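Local coordinates for CdiI immunity protein (Cupriavidus taiwanensis, PDB 5T87) that probably protects its own cell from contact-dependent growth inhibition by binding and neutralising the cognate CdiA toxin, with which it forms a complex, at residues P8-N13 / L33-E39; A66-V70 / F88-L92; A74-L80 / L109-R113. All blocks are in the same frame, centred on the assembly; numbering follows the deposited sequence.

Interaction 1: P8-N13 / L33-E39; sequences PARIPN and LSIAYYE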
loop_
_atom_site.group_PDB
_atom_site.type_symbol
_atom_site.label_atom_id
_atom_site.label_comp_id
_atom_site.label_asym_id
_atom_site.label_seq_id
_atom_site.Cartn_x
_atom_site.Cartn_y
_atom_site.Cartn_z
ATOM N N PRO A 8 -5.673 7.785 -5.380
ATOM C CA PRO A 8 -6.482 6.885 -6.199
ATOM C C PRO A 8 -7.895 7.377 -6.535
ATOM O O PRO A 8 -8.629 7.805 -5.646
ATOM C CB PRO A 8 -6.584 5.630 -5.338
ATOM C CG PRO A 8 -5.397 5.662 -4.451
ATOM C CD PRO A 8 -5.033 7.088 -4.248
ATOM N N ALA A 9 -8.257 7.296 -7.816
ATOM C CA ALA A 9 -9.627 7.546 -8.269
ATOM C C ALA A 9 -10.524 6.387 -7.870
ATOM O O ALA A 9 -10.063 5.254 -7.766
ATOM C CB ALA A 9 -9.664 7.706 -9.782
ATOM N N ARG A 10 -11.803 6.679 -7.638
ATOM C CA ARG A 10 -12.811 5.653 -7.368
ATOM C C ARG A 10 -13.366 5.108 -8.686
ATOM O O ARG A 10 -14.063 5.821 -9.409
ATOM C CB ARG A 10 -13.950 6.222 -6.507
ATOM C CG ARG A 10 -15.289 5.498 -6.650
ATOM C CD ARG A 10 -15.328 4.143 -5.947
ATOM N NE ARG A 10 -16.559 3.408 -6.238
ATOM C CZ ARG A 10 -16.944 2.312 -5.595
ATOM N NH1 ARG A 10 -16.198 1.828 -4.615
ATOM N NH2 ARG A 10 -18.075 1.704 -5.930
ATOM N N ILE A 11 -13.043 3.849 -8.987
ATOM C CA ILE A 11 -13.627 3.125 -10.123
ATOM C C ILE A 11 -14.849 2.343 -9.638
ATOM O O ILE A 11 -14.746 1.577 -8.659
ATOM C CB ILE A 11 -12.629 2.151 -10.762
ATOM C CG1 ILE A 11 -11.478 2.934 -11.411
ATOM C CG2 ILE A 11 -13.320 1.282 -11.817
ATOM C CD1 ILE A 11 -10.214 2.119 -11.611
ATOM N N PRO A 12 -16.007 2.514 -10.322
ATOM C CA PRO A 12 -17.195 1.798 -9.877
ATOM C C PRO A 12 -16.961 0.297 -9.846
ATOM O O PRO A 12 -16.255 -0.237 -10.712
ATOM C CB PRO A 12 -18.243 2.146 -10.938
ATOM C CG PRO A 12 -17.797 3.436 -11.490
ATOM C CD PRO A 12 -16.302 3.349 -11.500
ATOM N N ASN A 13 -17.545 -0.352 -8.843
ATOM C CA ASN A 13 -17.422 -1.792 -8.641
ATOM C C ASN A 13 -17.700 -2.579 -9.934
ATOM O O ASN A 13 -16.916 -3.439 -10.339
ATOM C CB ASN A 13 -18.387 -2.211 -7.527
ATOM C CG ASN A 13 -18.121 -3.614 -7.001
ATOM O OD1 ASN A 13 -18.347 -4.615 -7.699
ATOM N ND2 ASN A 13 -17.676 -3.701 -5.744
ATOM N N LEU A 33 -5.922 -0.164 -6.752
ATOM C CA LEU A 33 -5.983 0.872 -5.728
ATOM C C LEU A 33 -7.402 1.305 -5.381
ATOM O O LEU A 33 -7.674 1.614 -4.221
ATOM C CB LEU A 33 -5.143 2.069 -6.116
ATOM C CG LEU A 33 -3.647 1.853 -5.923
ATOM C CD1 LEU A 33 -2.901 2.967 -6.654
ATOM C CD2 LEU A 33 -3.263 1.794 -4.442
ATOM N N SER A 34 -8.304 1.317 -6.359
ATOM C CA SER A 34 -9.700 1.623 -6.074
ATOM C C SER A 34 -10.283 0.589 -5.080
ATOM O O SER A 34 -11.003 0.937 -4.127
ATOM C CB SER A 34 -10.514 1.665 -7.360
ATOM O OG SER A 34 -11.784 2.253 -7.113
ATOM N N ILE A 35 -9.935 -0.670 -5.313
ATOM C CA ILE A 35 -10.243 -1.748 -4.389
ATOM C C ILE A 35 -9.603 -1.476 -3.034
ATOM O O ILE A 35 -10.278 -1.544 -2.006
ATOM C CB ILE A 35 -9.762 -3.112 -4.941
ATOM C CG1 ILE A 35 -10.659 -3.556 -6.098
ATOM C CG2 ILE A 35 -9.752 -4.173 -3.857
ATOM C CD1 ILE A 35 -10.023 -4.597 -6.991
ATOM N N ALA A 36 -8.310 -1.187 -3.029
ATOM C CA ALA A 36 -7.594 -1.031 -1.768
ATOM C C ALA A 36 -8.192 0.069 -0.904
ATOM O O ALA A 36 -8.363 -0.144 0.289
ATOM C CB ALA A 36 -6.126 -0.767 -2.006
ATOM N N TYR A 37 -8.549 1.203 -1.514
ATOM C CA TYR A 37 -8.963 2.407 -0.776
ATOM C C TYR A 37 -10.458 2.520 -0.527
ATOM O O TYR A 37 -10.855 3.134 0.462
ATOM C CB TYR A 37 -8.485 3.708 -1.495
ATOM C CG TYR A 37 -7.078 4.174 -1.157
ATOM C CD1 TYR A 37 -6.048 3.255 -0.997
ATOM C CD2 TYR A 37 -6.767 5.545 -1.043
ATOM C CE1 TYR A 37 -4.759 3.665 -0.702
ATOM C CE2 TYR A 37 -5.462 5.970 -0.765
ATOM C CZ TYR A 37 -4.461 5.013 -0.588
ATOM O OH TYR A 37 -3.153 5.315 -0.279
ATOM N N TYR A 38 -11.280 1.969 -1.419
ATOM C CA TYR A 38 -12.737 2.221 -1.393
ATOM C C TYR A 38 -13.694 1.019 -1.250
ATOM O O TYR A 38 -14.827 1.245 -0.856
ATOM C CB TYR A 38 -13.141 3.057 -2.616
ATOM C CG TYR A 38 -12.226 4.245 -2.820
ATOM C CD1 TYR A 38 -12.113 5.232 -1.837
ATOM C CD2 TYR A 38 -11.443 4.371 -3.967
ATOM C CE1 TYR A 38 -11.259 6.312 -1.994
ATOM C CE2 TYR A 38 -10.584 5.447 -4.135
ATOM C CZ TYR A 38 -10.491 6.419 -3.146
ATOM O OH TYR A 38 -9.638 7.509 -3.302
ATOM N N GLU A 39 -13.288 -0.218 -1.553
ATOM C CA GLU A 39 -14.217 -1.375 -1.407
ATOM C C GLU A 39 -14.187 -1.927 0.017
ATOM O O GLU A 39 -13.127 -1.993 0.648
ATOM C CB GLU A 39 -13.948 -2.495 -2.424
ATOM C CG GLU A 39 -14.063 -2.070 -3.903
ATOM C CD GLU A 39 -15.477 -1.644 -4.337
ATOM O OE1 GLU A 39 -16.462 -2.203 -3.783
ATOM O OE2 GLU A 39 -15.599 -0.759 -5.240
HETATM O O HOH W 1 -18.574 0.080 -3.836
#
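The C-terminal turns of helix 25-38 are overlaid by the extended loop that runs from strand 4-5 toward helix 16-22, and the two meet first where Pro-8 sits on Tyr-37. Pro-8 CG lies over one face of the Tyr-37 ring, displaced toward the rim and 3.8 Å from its centroid, a CH-pi contact, while Pro-8 CB packs on Leu-33 CB. The next tyrosine takes the backbone: Tyr-38 OH gives a hydrogen bond to Pro-8 O at 2.6 Å, with the hydroxyl oxygen tilted 23° from the carbonyl plane. One turn back, Ser-34 OG accepts from Ile-11 N at 2.8 Å, and its chi1 of -167°, which sets OG opposite the backbone N, aims it at the loop. Arg-10, in the conformer described here, one of two, runs antiparallel to Tyr-38, its CB near the ring atom CD2 and its planar end turned 68° from the ring. In this conformer Arg-10 NH1 and Glu-39 OE2 form a salt bridge of 2.7 Å, and a water joins Arg-10 NH2 to Glu-39 OE1. That second oxygen, Glu-39 OE1, also receives Asn-13 ND2 at 2.8 Å from well above the carboxylate plane. With Arg-10 so placed, both oxygens of the buried acid have partners, which would probably stabilise its negative charge. On the Pro-8 side, His-46 of the CdiA toxin chain packs on Pro-8, Leu-33 and Tyr-37. This is a loop-on-helix contact in a mainly helical fold: an irregular N-terminal segment held along a helix end.

Interaction 2: A66-V70 / F88-L92; sequences AVTCV and FLLSL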
loop_
_atom_site.group_PDB
_atom_site.type_symbol
_atom_site.label_atom_id
_atom_site.label_comp_id
_atom_site.label_asym_id
_atom_site.label_seq_id
_atom_site.Cartn_x
_atom_site.Cartn_y
_atom_site.Cartn_z
ATOM N N ALA A 66 -0.456 -5.206 -6.104
ATOM C CA ALA A 66 -1.621 -5.955 -5.611
ATOM C C ALA A 66 -1.418 -6.454 -4.180
ATOM O O ALA A 66 -2.340 -6.382 -3.356
ATOM C CB ALA A 66 -1.935 -7.114 -6.544
ATOM N N VAL A 67 -0.210 -6.928 -3.880
ATOM C CA VAL A 67 0.128 -7.318 -2.510
ATOM C C VAL A 67 0.052 -6.122 -1.571
ATOM O O VAL A 67 -0.571 -6.188 -0.546
ATOM C CB VAL A 67 1.528 -7.936 -2.440
ATOM C CG1 VAL A 67 1.995 -8.105 -0.994
ATOM C CG2 VAL A 67 1.538 -9.275 -3.156
ATOM N N THR A 68 0.691 -5.022 -1.945
ATOM C CA THR A 68 0.615 -3.781 -1.182
ATOM C C THR A 68 -0.845 -3.380 -0.952
ATOM O O THR A 68 -1.216 -2.995 0.155
ATOM C CB THR A 68 1.442 -2.668 -1.882
ATOM O OG1 THR A 68 2.830 -2.906 -1.631
ATOM C CG2 THR A 68 1.093 -1.265 -1.387
ATOM N N CYS A 69 -1.667 -3.509 -1.986
ATOM C CA CYS A 69 -3.107 -3.277 -1.862
ATOM C C CYS A 69 -3.800 -4.204 -0.859
ATOM O O CYS A 69 -4.724 -3.779 -0.159
ATOM C CB CYS A 69 -3.789 -3.390 -3.222
ATOM S SG CYS A 69 -3.491 -1.938 -4.236
ATOM N N VAL A 70 -3.353 -5.454 -0.779
ATOM C CA VAL A 70 -3.881 -6.379 0.246
ATOM C C VAL A 70 -3.540 -5.834 1.638
ATOM O O VAL A 70 -4.362 -5.918 2.567
ATOM C CB VAL A 70 -3.392 -7.841 0.031
ATOM C CG1 VAL A 70 -3.704 -8.740 1.228
ATOM C CG2 VAL A 70 -4.024 -8.426 -1.229
ATOM N N PHE A 88 -1.720 -16.131 3.032
ATOM C CA PHE A 88 -1.440 -15.507 1.736
ATOM C C PHE A 88 -0.111 -14.737 1.713
ATOM O O PHE A 88 0.758 -15.001 0.882
ATOM C CB PHE A 88 -2.578 -14.576 1.346
ATOM C CG PHE A 88 -2.268 -13.730 0.167
ATOM C CD1 PHE A 88 -2.185 -14.294 -1.101
ATOM C CD2 PHE A 88 -2.023 -12.365 0.316
ATOM C CE1 PHE A 88 -1.887 -13.517 -2.205
ATOM C CE2 PHE A 88 -1.734 -11.582 -0.785
ATOM C CZ PHE A 88 -1.669 -12.159 -2.047
ATOM N N LEU A 89 0.054 -13.815 2.647
ATOM C CA LEU A 89 1.255 -12.991 2.662
ATOM C C LEU A 89 2.510 -13.803 2.979
ATOM O O LEU A 89 3.579 -13.547 2.402
ATOM C CB LEU A 89 1.099 -11.837 3.647
ATOM C CG LEU A 89 -0.011 -10.833 3.313
ATOM C CD1 LEU A 89 -0.220 -9.864 4.467
ATOM C CD2 LEU A 89 0.292 -10.083 2.028
ATOM N N LEU A 90 2.380 -14.774 3.883
ATOM C CA LEU A 90 3.492 -15.651 4.223
ATOM C C LEU A 90 3.879 -16.591 3.089
ATOM O O LEU A 90 5.048 -16.961 2.974
ATOM C CB LEU A 90 3.164 -16.488 5.452
ATOM C CG LEU A 90 3.136 -15.778 6.806
ATOM C CD1 LEU A 90 2.703 -16.807 7.847
ATOM C CD2 LEU A 90 4.478 -15.148 7.176
ATOM N N SER A 91 2.909 -16.989 2.265
ATOM C CA SER A 91 3.191 -17.895 1.152
ATOM C C SER A 91 4.024 -17.249 0.047
ATOM O O SER A 91 4.567 -17.962 -0.798
ATOM C CB SER A 91 1.903 -18.477 0.563
ATOM O OG SER A 91 1.105 -17.475 -0.022
ATOM N N LEU A 92 4.136 -15.918 0.068
ATOM C CA LEU A 92 4.932 -15.156 -0.913
ATOM C C LEU A 92 6.369 -14.806 -0.486
ATOM O O LEU A 92 7.176 -14.400 -1.327
ATOM C CB LEU A 92 4.211 -13.850 -1.240
ATOM C CG LEU A 92 2.736 -13.949 -1.639
ATOM C CD1 LEU A 92 2.102 -12.569 -1.662
ATOM C CD2 LEU A 92 2.559 -14.656 -2.970
#
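Val-67, on helix 60-76, faces helix 82-91 with both of its methyl groups. From CB the side chain forks: CG1 stands opposite the backbone N (chi1 169°) and goes to Leu-89, meeting its CD2 at 4.0 Å, whereas CG2 goes to Leu-92, touching CD1 at 3.7 Å. The valine and the two leucines run past one another head to tail, touching by methyl groups. Val-67 CG2 also comes within 4.5 Å of Phe-88 CZ, a looser, oblique approach.

One turn on, Val-70 crosses Phe-88 at a slant. Its CG2 lies 3.9 Å from Phe-88 CE2, and its CG1 is about as close to that same ring atom; Val-70 CG1 also rests 4.3 Å from Leu-89 CD2. Leu-92 CD1, besides meeting Val-67, sits 3.8 Å above one face of the Phe-88 ring, toward the rim, which ties the two ends of the 88-92 segment together. Beyond the segments, Phe-46 and Phe-54 meet the Phe-88 ring, and Ala-101 and Ala-105 of helix 96-114 touch Val-67 and Leu-89 respectively.

All five touching residues are buried, and no hydrogen bond crosses between the segments. With no polar side-chain atom engaged across it, the contact is purely hydrophobic and rests on the close approach of methyl groups to one another and to an aromatic ring, and on the exclusion of water.

Interaction 3: A74-L80 / L109-R113; sequences ARRIHDL and LRIFR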
loop_
_atom_site.group_PDB
_atom_site.type_symbol
_atom_site.label_atom_id
_atom_site.label_comp_id
_atom_site.label_asym_id
_atom_site.label_seq_id
_atom_site.Cartn_x
_atom_site.Cartn_y
_atom_site.Cartn_z
ATOM N N ALA A 74 -6.251 -4.776 4.643
ATOM C CA ALA A 74 -6.035 -5.233 6.014
ATOM C C ALA A 74 -6.052 -4.082 7.020
ATOM O O ALA A 74 -6.647 -4.194 8.094
ATOM C CB ALA A 74 -4.712 -5.976 6.114
ATOM N N ARG A 75 -5.379 -2.998 6.660
ATOM C CA ARG A 75 -5.400 -1.770 7.435
ATOM C C ARG A 75 -6.824 -1.235 7.668
ATOM O O ARG A 75 -7.141 -0.771 8.764
ATOM C CB ARG A 75 -4.518 -0.705 6.747
ATOM C CG ARG A 75 -4.696 0.711 7.269
ATOM C CD ARG A 75 -3.579 1.635 6.808
ATOM N NE ARG A 75 -3.509 1.855 5.355
ATOM C CZ ARG A 75 -4.364 2.584 4.629
ATOM N NH1 ARG A 75 -5.425 3.164 5.192
ATOM N NH2 ARG A 75 -4.168 2.720 3.322
ATOM N N ARG A 76 -7.667 -1.314 6.642
ATOM C CA ARG A 76 -8.946 -0.611 6.639
ATOM C C ARG A 76 -10.128 -1.398 7.146
ATOM O O ARG A 76 -11.023 -0.808 7.738
ATOM C CB ARG A 76 -9.282 -0.111 5.232
ATOM C CG ARG A 76 -8.444 1.078 4.768
ATOM C CD ARG A 76 -9.128 1.825 3.629
ATOM N NE ARG A 76 -9.599 0.903 2.598
ATOM C CZ ARG A 76 -10.863 0.560 2.347
ATOM N NH1 ARG A 76 -11.880 1.081 3.030
ATOM N NH2 ARG A 76 -11.107 -0.311 1.372
ATOM N N ILE A 77 -10.136 -2.715 6.930
ATOM C CA ILE A 77 -11.360 -3.542 7.071
ATOM C C ILE A 77 -11.403 -4.429 8.338
ATOM O O ILE A 77 -10.636 -5.387 8.449
ATOM C CB ILE A 77 -11.565 -4.374 5.777
ATOM C CG1 ILE A 77 -11.839 -3.404 4.613
ATOM C CG2 ILE A 77 -12.691 -5.396 5.937
ATOM C CD1 ILE A 77 -12.226 -4.056 3.311
ATOM N N HIS A 78 -12.333 -4.129 9.257
ATOM C CA HIS A 78 -12.381 -4.805 10.570
ATOM C C HIS A 78 -12.648 -6.298 10.439
ATOM O O HIS A 78 -12.062 -7.091 11.165
ATOM C CB HIS A 78 -13.414 -4.166 11.523
ATOM C CG HIS A 78 -13.170 -4.461 12.984
ATOM N ND1 HIS A 78 -13.387 -5.706 13.552
ATOM C CD2 HIS A 78 -12.744 -3.662 13.996
ATOM C CE1 HIS A 78 -13.097 -5.661 14.841
ATOM N NE2 HIS A 78 -12.704 -4.433 15.137
ATOM N N ASP A 79 -13.495 -6.677 9.486
ATOM C CA ASP A 79 -13.950 -8.073 9.358
ATOM C C ASP A 79 -13.207 -8.892 8.300
ATOM O O ASP A 79 -13.787 -9.805 7.693
ATOM C CB ASP A 79 -15.472 -8.130 9.131
ATOM C CG ASP A 79 -15.919 -7.494 7.819
ATOM O OD1 ASP A 79 -15.078 -7.063 6.981
ATOM O OD2 ASP A 79 -17.151 -7.426 7.640
ATOM N N LEU A 80 -11.937 -8.573 8.064
ATOM C CA LEU A 80 -11.106 -9.462 7.264
ATOM C C LEU A 80 -10.972 -10.851 7.928
ATOM O O LEU A 80 -11.097 -10.992 9.143
ATOM C CB LEU A 80 -9.712 -8.866 7.008
ATOM C CG LEU A 80 -8.657 -9.061 8.098
ATOM C CD1 LEU A 80 -7.321 -8.496 7.664
ATOM C CD2 LEU A 80 -9.088 -8.418 9.402
ATOM N N LEU A 109 -0.804 -5.754 8.369
ATOM C CA LEU A 109 -1.663 -6.735 9.033
ATOM C C LEU A 109 -1.426 -6.772 10.541
ATOM O O LEU A 109 -2.366 -6.625 11.327
ATOM C CB LEU A 109 -1.443 -8.134 8.453
ATOM C CG LEU A 109 -2.463 -9.209 8.843
ATOM C CD1 LEU A 109 -3.864 -8.823 8.391
ATOM C CD2 LEU A 109 -2.075 -10.571 8.275
ATOM N N ARG A 110 -0.161 -6.923 10.922
ATOM C CA ARG A 110 0.224 -7.068 12.327
ATOM C C ARG A 110 -0.131 -5.833 13.182
ATOM O O ARG A 110 -0.488 -5.966 14.355
ATOM C CB ARG A 110 1.726 -7.375 12.442
ATOM C CG ARG A 110 2.198 -8.646 11.721
ATOM C CD ARG A 110 2.005 -9.908 12.549
ATOM N NE ARG A 110 2.073 -11.166 11.778
ATOM C CZ ARG A 110 3.189 -11.752 11.320
ATOM N NH1 ARG A 110 3.101 -12.912 10.658
ATOM N NH2 ARG A 110 4.393 -11.189 11.501
ATOM N N ILE A 111 -0.041 -4.645 12.591
ATOM C CA ILE A 111 -0.300 -3.397 13.306
ATOM C C ILE A 111 -1.806 -3.204 13.485
ATOM O O ILE A 111 -2.302 -3.092 14.610
ATOM C CB ILE A 111 0.299 -2.179 12.551
ATOM C CG1 ILE A 111 1.840 -2.180 12.621
ATOM C CG2 ILE A 111 -0.283 -0.862 13.060
ATOM C CD1 ILE A 111 2.439 -1.628 13.902
ATOM N N PHE A 112 -2.517 -3.148 12.367
ATOM C CA PHE A 112 -3.922 -2.763 12.370
ATOM C C PHE A 112 -4.865 -3.861 12.822
ATOM O O PHE A 112 -5.990 -3.564 13.205
ATOM C CB PHE A 112 -4.341 -2.237 10.987
ATOM C CG PHE A 112 -3.814 -0.873 10.704
ATOM C CD1 PHE A 112 -4.494 0.246 11.159
ATOM C CD2 PHE A 112 -2.616 -0.702 10.030
ATOM C CE1 PHE A 112 -3.995 1.522 10.935
ATOM C CE2 PHE A 112 -2.110 0.569 9.803
ATOM C CZ PHE A 112 -2.799 1.685 10.260
ATOM N N ARG A 113 -4.431 -5.114 12.761
ATOM C CA ARG A 113 -5.330 -6.236 13.033
ATOM C C ARG A 113 -4.891 -7.269 14.064
ATOM O O ARG A 113 -5.695 -8.126 14.405
ATOM C CB ARG A 113 -5.680 -6.930 11.709
ATOM C CG ARG A 113 -6.394 -6.033 10.709
ATOM C CD ARG A 113 -7.737 -5.575 11.247
ATOM N NE ARG A 113 -8.263 -4.413 10.545
ATOM C CZ ARG A 113 -8.948 -3.410 11.101
ATOM N NH1 ARG A 113 -9.187 -3.369 12.411
ATOM N NH2 ARG A 113 -9.381 -2.423 10.333
#
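Leu-109 begins the contact: its CD1 meets Ala-74 CB at 3.7 Å and Leu-80 CD1 at 3.5 Å, so one methyl spans the last turn of helix 60-76 and the end of the beta turn 77-80. Phe-112 follows, side by side with Arg-75 and pointing the same way. Arg-75 CG stands over the centre of the ring, 3.5 Å from the centroid and close to its normal, a CH-pi contact made by the aliphatic chain, with CD near the ring atoms CE2 and CZ. Arg-113 is last and bends at chi2 (-63°), which turns its guanidinium toward the end of helix 60-76 and the 77-80 turn. Its NE gives a hydrogen bond of 2.9 Å to Ala-74 O, arriving almost straight down the carbonyl. Leu-80 CD2 packs on Arg-113 CD at 3.6 Å, and His-78 CA lies over one face of the guanidinium, which is thereby flanked by the turn. Arg-113 thus ties the last turn of helix 60-76 to helix 96-114 through one hydrogen bond. Trp-42 of helix 42-53 touches Ile-77 and Leu-80, while Asp-54 of the CdiA toxin chain packs on Phe-112, and the turn leads on into helix 82-91.

How the interactions relate
Interaction 1 closes before the other two begin, whereas interactions 2 and 3 alternate along the chain and share helix 60-76. The centres of interactions 1 and 2 lie about 18 Å apart. Those of interactions 1 and 3 are separated by about 17 Å, and those of interactions 2 and 3 by about 13 Å. Helix 60-76 joins all three: Cys-69 packs on Leu-33 and Ala-36 of interaction 1, and Arg-76 probably hydrogen-bonds to the carbonyls of Ala-36 and Glu-39. Leu-89 and Leu-109 make a looser link between interactions 2 and 3. Residues in interactions 1 and 3 touch the CdiA toxin chain, as does Thr-68, beside interaction 2, so this helical framework carries part of the toxin-binding surface.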